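Local coordinates for protein YECBM32 (Yersinia enterocolitica, PDB 2JD9) that probably binds carbohydrate, as a non-catalytic family 32 carbohydrate-binding module, at residues N58-P63 with E130-S135; Q54-I59 with L103-V108. All blocks are in the same frame, centred on the assembly; numbering follows the deposited sequence.

Contact 1: residues N58-P63 with E130-S135; sequences NILIVP and EIAINS
Strands 58-63 and 130-133 pair antiparallel within one sheet of the F5/8 type C beta-sandwich, with Ile-59 opposite Ile-133 and Ile-61 opposite Ile-131. The ladder is stitched through the hydrogen-bonded pairs. Leu-60 N gives to Ala-132 O at 2.8 Å and Ala-132 N returns a bond to Leu-60 O; further on, Val-62 N gives to Glu-130 O at 2.9 Å, while the return bond from Glu-130 N to Val-62 O is weak. Four isoleucines occupy one face. The CD1 methyl of Ile-59 runs across to Ile-131 CG2 at 3.7 Å, and CD1 of Ile-131 also meets CD1 of Ile-61, whose side chain lies alongside it. Leu-115 of strand 112-120 and Leu-48 of strand 44-50, from the opposing sheet, pack against this face. Leu-60, Ala-132, Val-62 and Glu-130 take the other face; there Val-62 CG2 lies 3.9 Å from CB of Glu-130, whose nearest side-chain atom is about 4 Å from a bound calcium ion.

Past Ile-133 the chain leaves the strand at Asn-134, in a left-handed backbone conformation, and Asn-58 follows it round. Asn-58 O accepts the nearly straight bond (176° at the hydrogen) from Asn-134 N. With CG set between the backbone N and carbonyl carbon (chi1 81°), the carboxamide of Asn-58 grips Ser-135 twice: OD1 accepts from Ser-135 N at 2.9 Å and ND2 donates to Ser-135 O at 3.0 Å. Two bonds to one backbone residue fix which end of this buried amide is which. Ser-135 CB packs on CB of Leu-60, and its OG, which is hydrogen-bonded to Ala-137 N, lies 3.5 Å from Leu-60 CD2. Side chains alternating along each strand thus put the four isoleucines against the opposing sheet, as in a beta-sandwich core.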
ATOM      1  N   ASN A  58      -0.018   5.650  10.452  1.00 20.16           N
ATOM      2  CA  ASN A  58       1.038   5.020   9.685  1.00 18.80           C
ATOM      3  C   ASN A  58       0.451   4.020   8.683  1.00 18.59           C
ATOM      4  O   ASN A  58      -0.675   3.632   8.769  1.00 18.16           O
ATOM      5  CB  ASN A  58       2.189   4.412  10.580  1.00 18.25           C
ATOM      6  CG  ASN A  58       1.881   3.040  11.173  1.00 17.93           C
ATOM      7  OD1 ASN A  58       1.440   2.097  10.490  1.00 18.49           O
ATOM      8  ND2 ASN A  58       2.134   2.911  12.465  1.00 19.72           N
ATOM      9  N   ILE A  59       1.225   3.672   7.679  1.00 19.28           N
ATOM     10  CA  ILE A  59       0.967   2.440   6.949  1.00 19.28           C
ATOM     11  C   ILE A  59       2.292   1.707   6.743  1.00 19.07           C
ATOM     12  O   ILE A  59       3.314   2.334   6.583  1.00 17.99           O
ATOM     13  CB  ILE A  59       0.153   2.673   5.646  1.00 22.32           C
ATOM     14  CG1 ILE A  59       0.810   2.151   4.399  1.00 23.43           C
ATOM     15  CG2 ILE A  59      -0.499   4.038   5.535  1.00 22.06           C
ATOM     16  CD1 ILE A  59      -0.165   2.207   3.208  1.00 30.91           C
ATOM     17  N   LEU A  60       2.218   0.396   6.816  1.00 17.88           N
ATOM     18  CA  LEU A  60       3.299  -0.521   6.581  1.00 18.51           C
ATOM     19  C   LEU A  60       3.093  -1.004   5.172  1.00 18.60           C
ATOM     20  O   LEU A  60       1.970  -1.320   4.774  1.00 16.32           O
ATOM     21  CB  LEU A  60       3.217  -1.668   7.567  1.00 19.62           C
ATOM     22  CG  LEU A  60       3.930  -2.970   7.218  1.00 23.18           C
ATOM     23  CD1 LEU A  60       5.398  -2.759   6.883  1.00 25.01           C
ATOM     24  CD2 LEU A  60       3.814  -3.895   8.394  1.00 30.28           C
ATOM     25  N   ILE A  61       4.168  -0.995   4.408  1.00 18.73           N
ATOM     26  CA  ILE A  61       4.168  -1.514   3.036  1.00 18.43           C
ATOM     27  C   ILE A  61       5.345  -2.477   2.914  1.00 18.81           C
ATOM     28  O   ILE A  61       6.462  -2.126   3.297  1.00 18.75           O
ATOM     29  CB  ILE A  61       4.196  -0.348   2.006  1.00 18.24           C
ATOM     30  CG1 ILE A  61       4.186  -0.870   0.549  1.00 18.55           C
ATOM     31  CG2 ILE A  61       5.359   0.618   2.254  1.00 20.03           C
ATOM     32  CD1 ILE A  61       3.781   0.159  -0.429  1.00 23.88           C
ATOM     33  N   VAL A  62       5.065  -3.692   2.419  1.00 17.70           N
ATOM     34  CA  VAL A  62       6.070  -4.719   2.109  1.00 18.36           C
ATOM     35  C   VAL A  62       5.976  -4.941   0.593  1.00 17.91           C
ATOM     36  O   VAL A  62       5.187  -5.740   0.123  1.00 16.60           O
ATOM     37  CB  VAL A  62       5.819  -6.008   2.875  1.00 18.49           C
ATOM     38  CG1 VAL A  62       6.828  -7.083   2.555  1.00 21.04           C
ATOM     39  CG2 VAL A  62       5.728  -5.712   4.403  1.00 21.56           C
ATOM     40  N   PRO A  63       6.771  -4.200  -0.172  1.00 16.88           N
ATOM     41  CA  PRO A  63       6.766  -4.336  -1.627  1.00 17.00           C
ATOM     42  C   PRO A  63       7.485  -5.642  -1.995  1.00 18.15           C
ATOM     43  O   PRO A  63       8.274  -6.191  -1.201  1.00 19.76           O
ATOM     44  CB  PRO A  63       7.573  -3.134  -2.096  1.00 16.61           C
ATOM     45  CG  PRO A  63       8.169  -2.523  -0.922  1.00 16.77           C
ATOM     46  CD  PRO A  63       7.804  -3.281   0.286  1.00 16.96           C
ATOM     47  N   GLU A 130       2.306  -6.978   1.202  1.00 17.79           N
ATOM     48  CA  GLU A 130       1.522  -6.650   2.408  1.00 18.37           C
ATOM     49  C   GLU A 130       1.387  -5.182   2.546  1.00 17.83           C
ATOM     50  O   GLU A 130       2.292  -4.434   2.222  1.00 16.64           O
ATOM     51  CB  GLU A 130       2.189  -7.101   3.718  1.00 18.53           C
ATOM     52  CG  GLU A 130       2.442  -8.564   3.888  1.00 25.07           C
ATOM     53  CD  GLU A 130       2.994  -8.889   5.289  1.00 31.59           C
ATOM     54  OE1 GLU A 130       3.473 -10.018   5.473  1.00 42.15           O
ATOM     55  OE2 GLU A 130       2.945  -8.036   6.187  1.00 31.86           O
ATOM     56  N   ILE A 131       0.229  -4.774   3.043  1.00 18.62           N
ATOM     57  CA  ILE A 131      -0.030  -3.422   3.509  1.00 20.66           C
ATOM     58  C   ILE A 131      -0.808  -3.546   4.807  1.00 20.16           C
ATOM     59  O   ILE A 131      -1.706  -4.366   4.891  1.00 19.30           O
ATOM     60  CB  ILE A 131      -0.953  -2.649   2.547  1.00 21.70           C
ATOM     61  CG1 ILE A 131      -0.269  -2.428   1.175  1.00 26.53           C
ATOM     62  CG2 ILE A 131      -1.407  -1.313   3.174  1.00 22.99           C
ATOM     63  CD1 ILE A 131       0.226  -0.963   0.925  1.00 28.11           C
ATOM     64  N   ALA A 132      -0.444  -2.737   5.799  1.00 19.67           N
ATOM     65  CA  ALA A 132      -1.167  -2.669   7.070  1.00 19.59           C
ATOM     66  C   ALA A 132      -1.295  -1.219   7.507  1.00 19.11           C
ATOM     67  O   ALA A 132      -0.499  -0.396   7.129  1.00 21.03           O
ATOM     68  CB  ALA A 132      -0.462  -3.514   8.111  1.00 20.99           C
ATOM     69  N   ILE A 133      -2.349  -0.896   8.251  1.00 18.78           N
ATOM     70  CA  ILE A 133      -2.664   0.471   8.656  1.00 18.89           C
ATOM     71  C   ILE A 133      -2.476   0.482  10.169  1.00 18.36           C
ATOM     72  O   ILE A 133      -2.909  -0.448  10.860  1.00 18.18           O
ATOM     73  CB  ILE A 133      -4.135   0.853   8.277  1.00 18.87           C
ATOM     74  CG1 ILE A 133      -4.417   0.633   6.792  1.00 21.72           C
ATOM     75  CG2 ILE A 133      -4.440   2.276   8.594  1.00 19.38           C
ATOM     76  CD1 ILE A 133      -3.472   1.351   5.864  1.00 21.14           C
ATOM     77  N   ASN A 134      -1.827   1.521  10.679  1.00 18.53           N
ATOM     78  CA  ASN A 134      -1.588   1.641  12.133  1.00 19.80           C
ATOM     79  C   ASN A 134      -0.899   0.429  12.709  1.00 19.87           C
ATOM     80  O   ASN A 134      -1.302  -0.125  13.737  1.00 20.78           O
ATOM     81  CB  ASN A 134      -2.891   1.914  12.888  1.00 19.36           C
ATOM     82  CG  ASN A 134      -3.448   3.237  12.555  1.00 21.34           C
ATOM     83  OD1 ASN A 134      -2.719   4.054  12.022  1.00 20.38           O
ATOM     84  ND2 ASN A 134      -4.749   3.475  12.839  1.00 18.89           N
ATOM     85  N   SER A 135       0.134   0.027  11.995  1.00 19.72           N
ATOM     86  CA  SER A 135       0.907  -1.146  12.321  1.00 21.25           C
ATOM     87  C   SER A 135       1.902  -0.877  13.454  1.00 21.81           C
ATOM     88  O   SER A 135       2.593   0.138  13.454  1.00 20.95           O
ATOM     89  CB  SER A 135       1.693  -1.624  11.093  1.00 20.94           C
ATOM     90  OG  SER A 135       2.646  -2.614  11.491  1.00 24.41           O
TER

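Contact 2: residues Q54-I59 with L103-V108; sequences QSIENI and LTFTPV
Ile-56 O is approached by three groups of 103-108: it accepts the hydrogen bond of Val-108 N at 3.1 Å, in the carbonyl plane, takes a CA-H contact from Pro-107 and has Phe-105 CE1 close by. The return bond, Ile-56 N to Val-108 O, is shorter at 2.7 Å. A beta bulge separates this antiparallel pair from the next: two steps along 54-59, Ile-56 to Asn-58, are matched by four along 103-108, Val-108 to Thr-104, and the chain turns a corner at Thr-106 between strands 101-105 and 107-110. Within the bulge Phe-105 N gives to Glu-57 O at 3.2 Å, from above the carbonyl plane. Regular pairing resumes at Asn-58 and Thr-104, a non-hydrogen-bonded pair; next, Ile-59 and Leu-103 are bonded both ways, the tighter running from Leu-103 N to Ile-59 O at 2.7 Å.

Phe-105 turns its ring back against the backbone of 54-59, CG lying between backbone N and carbonyl carbon (chi1 38°). One face meets the backbone of Glu-57, whose C lies 3.5 Å above the plane and toward the rim. At the ring's edge, near its plane, Ile-56 CG2 is 3.7 Å from CZ and Ile-59 CG2 3.7 Å from CE2.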
ATOM      1  N   GLN A  54     -11.684   6.118  11.178  1.00 20.55           N
ATOM      2  CA  GLN A  54     -10.833   6.160  12.359  1.00 20.32           C
ATOM      3  C   GLN A  54      -9.566   6.955  12.102  1.00 18.61           C
ATOM      4  O   GLN A  54      -9.218   7.213  10.959  1.00 16.81           O
ATOM      5  CB  GLN A  54     -10.493   4.760  12.834  1.00 19.68           C
ATOM      6  CG  GLN A  54      -9.689   3.929  11.823  1.00 21.44           C
ATOM      7  CD  GLN A  54      -9.667   2.501  12.172  1.00 23.05           C
ATOM      8  OE1 GLN A  54      -8.798   2.069  12.920  1.00 25.86           O
ATOM      9  NE2 GLN A  54     -10.614   1.730  11.611  1.00 21.85           N
ATOM     10  N   SER A  55      -8.880   7.300  13.178  1.00 19.43           N
ATOM     11  CA  SER A  55      -7.611   7.974  13.089  1.00 20.08           C
ATOM     12  C   SER A  55      -6.547   7.082  12.471  1.00 19.57           C
ATOM     13  O   SER A  55      -6.351   5.966  12.939  1.00 20.92           O
ATOM     14  CB  SER A  55      -7.111   8.351  14.498  1.00 22.10           C
ATOM     15  OG  SER A  55      -6.100   9.338  14.283  1.00 29.72           O
ATOM     16  N   ILE A  56      -5.829   7.593  11.469  1.00 19.56           N
ATOM     17  CA  ILE A  56      -4.725   6.856  10.841  1.00 19.67           C
ATOM     18  C   ILE A  56      -3.433   7.621  11.017  1.00 19.22           C
ATOM     19  O   ILE A  56      -3.388   8.827  10.819  1.00 17.93           O
ATOM     20  CB  ILE A  56      -4.972   6.601   9.339  1.00 21.15           C
ATOM     21  CG1 ILE A  56      -6.333   5.955   9.111  1.00 25.45           C
ATOM     22  CG2 ILE A  56      -3.897   5.748   8.785  1.00 25.08           C
ATOM     23  CD1 ILE A  56      -6.507   4.713   9.752  1.00 26.83           C
ATOM     24  N   GLU A  57      -2.359   6.916  11.367  1.00 20.42           N
ATOM     25  CA  GLU A  57      -1.060   7.569  11.554  1.00 21.69           C
ATOM     26  C   GLU A  57       0.144   6.890  10.919  1.00 21.15           C
ATOM     27  O   GLU A  57       1.235   7.465  10.907  1.00 20.44           O
ATOM     28  CB  GLU A  57      -0.768   7.745  13.025  1.00 21.82           C
ATOM     29  CG  GLU A  57      -0.670   6.456  13.802  1.00 24.63           C
ATOM     30  CD  GLU A  57      -0.384   6.750  15.284  1.00 31.90           C
ATOM     31  OE1 GLU A  57      -1.298   7.203  15.973  1.00 35.48           O
ATOM     32  OE2 GLU A  57       0.790   6.605  15.703  1.00 37.22           O
ATOM     33  N   ASN A  58      -0.018   5.650  10.452  1.00 20.16           N
ATOM     34  CA  ASN A  58       1.038   5.020   9.685  1.00 18.80           C
ATOM     35  C   ASN A  58       0.451   4.020   8.683  1.00 18.59           C
ATOM     36  O   ASN A  58      -0.675   3.632   8.769  1.00 18.16           O
ATOM     37  CB  ASN A  58       2.189   4.412  10.580  1.00 18.25           C
ATOM     38  CG  ASN A  58       1.881   3.040  11.173  1.00 17.93           C
ATOM     39  OD1 ASN A  58       1.440   2.097  10.490  1.00 18.49           O
ATOM     40  ND2 ASN A  58       2.134   2.911  12.465  1.00 19.72           N
ATOM     41  N   ILE A  59       1.225   3.672   7.679  1.00 19.28           N
ATOM     42  CA  ILE A  59       0.967   2.440   6.949  1.00 19.28           C
ATOM     43  C   ILE A  59       2.292   1.707   6.743  1.00 19.07           C
ATOM     44  O   ILE A  59       3.314   2.334   6.583  1.00 17.99           O
ATOM     45  CB  ILE A  59       0.153   2.673   5.646  1.00 22.32           C
ATOM     46  CG1 ILE A  59       0.810   2.151   4.399  1.00 23.43           C
ATOM     47  CG2 ILE A  59      -0.499   4.038   5.535  1.00 22.06           C
ATOM     48  CD1 ILE A  59      -0.165   2.207   3.208  1.00 30.91           C
ATOM     49  N   LEU A 103       5.432   4.025   7.012  1.00 21.96           N
ATOM     50  CA  LEU A 103       5.406   5.402   6.648  1.00 22.67           C
ATOM     51  C   LEU A 103       4.531   6.106   7.670  1.00 22.68           C
ATOM     52  O   LEU A 103       3.352   5.722   7.893  1.00 20.34           O
ATOM     53  CB  LEU A 103       4.802   5.567   5.246  1.00 23.18           C
ATOM     54  CG  LEU A 103       5.530   4.785   4.130  1.00 24.99           C
ATOM     55  CD1 LEU A 103       4.772   4.886   2.840  1.00 28.23           C
ATOM     56  CD2 LEU A 103       6.950   5.296   3.965  1.00 25.08           C
ATOM     57  N   THR A 104       5.063   7.166   8.275  1.00 21.58           N
ATOM     58  CA  THR A 104       4.319   7.860   9.312  1.00 22.58           C
ATOM     59  C   THR A 104       3.923   9.260   8.832  1.00 23.72           C
ATOM     60  O   THR A 104       4.525   9.852   7.939  1.00 23.55           O
ATOM     61  CB  THR A 104       5.136   7.920  10.622  1.00 22.23           C
ATOM     62  OG1 THR A 104       6.370   8.616  10.374  1.00 21.99           O
ATOM     63  CG2 THR A 104       5.555   6.560  11.062  1.00 24.81           C
ATOM     64  N   PHE A 105       2.854   9.777   9.422  1.00 23.64           N
ATOM     65  CA  PHE A 105       2.332  11.051   8.997  1.00 23.00           C
ATOM     66  C   PHE A 105       1.461  11.630  10.086  1.00 22.44           C
ATOM     67  O   PHE A 105       1.096  10.966  11.050  1.00 21.82           O
ATOM     68  CB  PHE A 105       1.536  10.918   7.698  1.00 22.29           C
ATOM     69  CG  PHE A 105       0.713   9.663   7.615  1.00 22.54           C
ATOM     70  CD1 PHE A 105      -0.593   9.622   8.138  1.00 20.50           C
ATOM     71  CD2 PHE A 105       1.231   8.528   7.037  1.00 22.01           C
ATOM     72  CE1 PHE A 105      -1.346   8.475   8.057  1.00 19.31           C
ATOM     73  CE2 PHE A 105       0.477   7.348   6.946  1.00 21.47           C
ATOM     74  CZ  PHE A 105      -0.821   7.316   7.457  1.00 19.03           C
ATOM     75  N   THR A 106       1.153  12.898   9.905  1.00 23.75           N
ATOM     76  CA  THR A 106       0.230  13.616  10.760  1.00 23.91           C
ATOM     77  C   THR A 106      -1.089  12.894  10.705  1.00 22.87           C
ATOM     78  O   THR A 106      -1.637  12.692   9.633  1.00 22.82           O
ATOM     79  CB  THR A 106       0.101  15.034  10.288  1.00 24.45           C
ATOM     80  OG1 THR A 106       1.362  15.681  10.499  1.00 23.83           O
ATOM     81  CG2 THR A 106      -0.938  15.876  11.168  1.00 27.81           C
ATOM     82  N   PRO A 107      -1.569  12.453  11.852  1.00 21.58           N
ATOM     83  CA  PRO A 107      -2.796  11.673  11.834  1.00 20.50           C
ATOM     84  C   PRO A 107      -3.941  12.382  11.108  1.00 20.52           C
ATOM     85  O   PRO A 107      -4.126  13.608  11.140  1.00 18.40           O
ATOM     86  CB  PRO A 107      -3.051  11.375  13.317  1.00 20.50           C
ATOM     87  CG  PRO A 107      -1.649  11.446  13.934  1.00 21.74           C
ATOM     88  CD  PRO A 107      -1.049  12.609  13.225  1.00 22.36           C
ATOM     89  N   VAL A 108      -4.709  11.562  10.389  1.00 20.27           N
ATOM     90  CA  VAL A 108      -5.922  12.005   9.682  1.00 20.03           C
ATOM     91  C   VAL A 108      -7.014  10.994   9.937  1.00 19.10           C
ATOM     92  O   VAL A 108      -6.727   9.893  10.298  1.00 17.99           O
ATOM     93  CB  VAL A 108      -5.700  12.051   8.170  1.00 20.37           C
ATOM     94  CG1 VAL A 108      -4.631  13.063   7.834  1.00 22.37           C
ATOM     95  CG2 VAL A 108      -5.376  10.645   7.606  1.00 21.84           C
TER

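In the fold
Both contacts start from strand 53-63, whose earlier part, 54-59, belongs to contact 2 and whose later part, 58-63, belongs to contact 1, the two sharing Asn-58 and Ile-59. Contact 2 closes the shorter loop, bringing back 103-108 after 43 intervening residues, among them strands 71-78 and 85-92. Contact 1 closes a longer one of 66 residues, which also takes in strand 112-120, and ends at 130-135. The two loops overlap and cross, neither lying inside the other. Strand 53-63 thereby sits between strand 125-133 and the pair 101-105 and 107-110. A direct tie joins the contacts: Asn-134 OD1 probably accepts from Glu-57 N, and its ND2 probably donates to Ser-55 O.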